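Local structure of cysteine desulfurase (Stenotrophomonas maltophilia, 6WCI) at residues B[207-210]-B[211-214]. The protein probably removes sulfur from L-cysteine, with pyridoxal 5'-phosphate as cofactor, leaving L-alanine and passing the sulfur to a carrier. Sequence-based numbering, arbitrary orientation.
Sequences CREA and RKRG
Glu209, in the last turn of helix 203-212, and Arg213, just beyond it, form an i to i+4 salt bridge in which a single carboxylate oxygen takes both donors. Glu209 OE2 lies 2.8 Å from Arg213 NE and 3.0 Å from Arg213 NH2, a side-on grip by the guanidinium. The NE bond uses the anti lone pair of OE2, whereas NH2 meets the same oxygen from above the carboxylate plane; the two flat groups stand 79° apart. Glu209 reaches forward because its CG is anti to the backbone N (chi1 -175°) and its chain then bends at chi2, while Arg213 runs extended from CG to NE. The other oxygen, Glu209 OE1, faces Lys212 NZ at 4.0 Å, beyond a direct salt bridge; a water bonded to OE1 also lies beside NZ, too close for that second link to be more than doubtful.

Behind these side chains the backbone changes its pairing. Arg211 N bonds Cys207 O at 2.9 Å in regular helical fashion, but Arg213 N turns mainly to Ala210 O, also at 2.9 Å, its bond to Glu209 O being weak. Gly214, with positive phi, is the C' residue of a Schellman motif, in which Ile215 N pairs with Ala210 O and Gly214 N, weakly, with Arg211 O. Farther out, Met181 O receives Arg213 NH1, and Arg211 binds Gly236 O and Asp238; Cys207 and Ala210 pack on strand 216-220, the next strand of this beta-alpha-beta crossover. With two basic side chains beside it, the Glu209 carboxylate is likely to stay ionised and probably offsets part of their positive charge.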
# COMPACT_ATOMS: atom_id res chain seq x y z
N CYS B 207 7.25 -27.77 7.67
CA CYS B 207 6.64 -27.10 8.80
C CYS B 207 6.30 -28.07 9.92
O CYS B 207 6.36 -27.69 11.10
CB CYS B 207 5.39 -26.36 8.36
SG CYS B 207 5.78 -24.95 7.34
N ARG B 208 5.93 -29.31 9.59
CA ARG B 208 5.70 -30.29 10.64
C ARG B 208 6.98 -30.57 11.41
O ARG B 208 6.96 -30.71 12.64
CB ARG B 208 5.14 -31.58 10.05
CG ARG B 208 5.02 -32.71 11.06
CD ARG B 208 4.85 -34.06 10.40
NE ARG B 208 5.97 -34.40 9.52
CZ ARG B 208 5.86 -34.56 8.21
NH1 ARG B 208 4.68 -34.43 7.62
NH2 ARG B 208 6.93 -34.86 7.48
N GLU B 209 8.11 -30.67 10.71
CA GLU B 209 9.37 -30.95 11.38
C GLU B 209 9.86 -29.71 12.12
O GLU B 209 10.45 -29.82 13.20
CB GLU B 209 10.41 -31.42 10.36
CG GLU B 209 11.73 -31.85 10.96
CD GLU B 209 11.60 -33.02 11.93
OE1 GLU B 209 10.82 -33.96 11.63
OE2 GLU B 209 12.26 -32.98 12.99
N ALA B 210 9.62 -28.52 11.57
CA ALA B 210 9.98 -27.31 12.28
C ALA B 210 9.19 -27.19 13.58
O ALA B 210 9.76 -26.96 14.65
CB ALA B 210 9.75 -26.08 11.40
N ARG B 211 7.86 -27.39 13.51
CA ARG B 211 7.03 -27.30 14.70
C ARG B 211 7.46 -28.31 15.76
O ARG B 211 7.32 -28.05 16.96
CB ARG B 211 5.55 -27.50 14.34
CG ARG B 211 4.60 -27.18 15.50
CD ARG B 211 3.15 -27.04 15.03
NE ARG B 211 3.06 -26.15 13.87
CZ ARG B 211 3.08 -24.82 13.94
NH1 ARG B 211 3.18 -24.23 15.12
NH2 ARG B 211 3.00 -24.09 12.84
N LYS B 212 7.97 -29.46 15.33
CA LYS B 212 8.43 -30.45 16.29
C LYS B 212 9.64 -29.95 17.08
O LYS B 212 9.85 -30.37 18.22
CB LYS B 212 8.74 -31.76 15.56
CG LYS B 212 8.60 -33.00 16.42
CD LYS B 212 8.52 -34.28 15.57
CE LYS B 212 9.89 -34.89 15.33
NZ LYS B 212 9.79 -36.27 14.79
N ARG B 213 10.42 -29.05 16.49
CA ARG B 213 11.61 -28.51 17.13
C ARG B 213 11.39 -27.11 17.71
O ARG B 213 12.36 -26.44 18.07
CB ARG B 213 12.77 -28.49 16.14
CG ARG B 213 12.85 -29.75 15.31
CD ARG B 213 14.14 -29.83 14.53
NE ARG B 213 14.17 -31.01 13.68
CZ ARG B 213 15.27 -31.68 13.37
NH1 ARG B 213 16.44 -31.30 13.87
NH2 ARG B 213 15.20 -32.75 12.59
N GLY B 214 10.15 -26.67 17.80
CA GLY B 214 9.89 -25.32 18.29
C GLY B 214 10.42 -24.23 17.40
O GLY B 214 10.92 -23.21 17.89
O HOH W 1 11.07 -36.37 12.75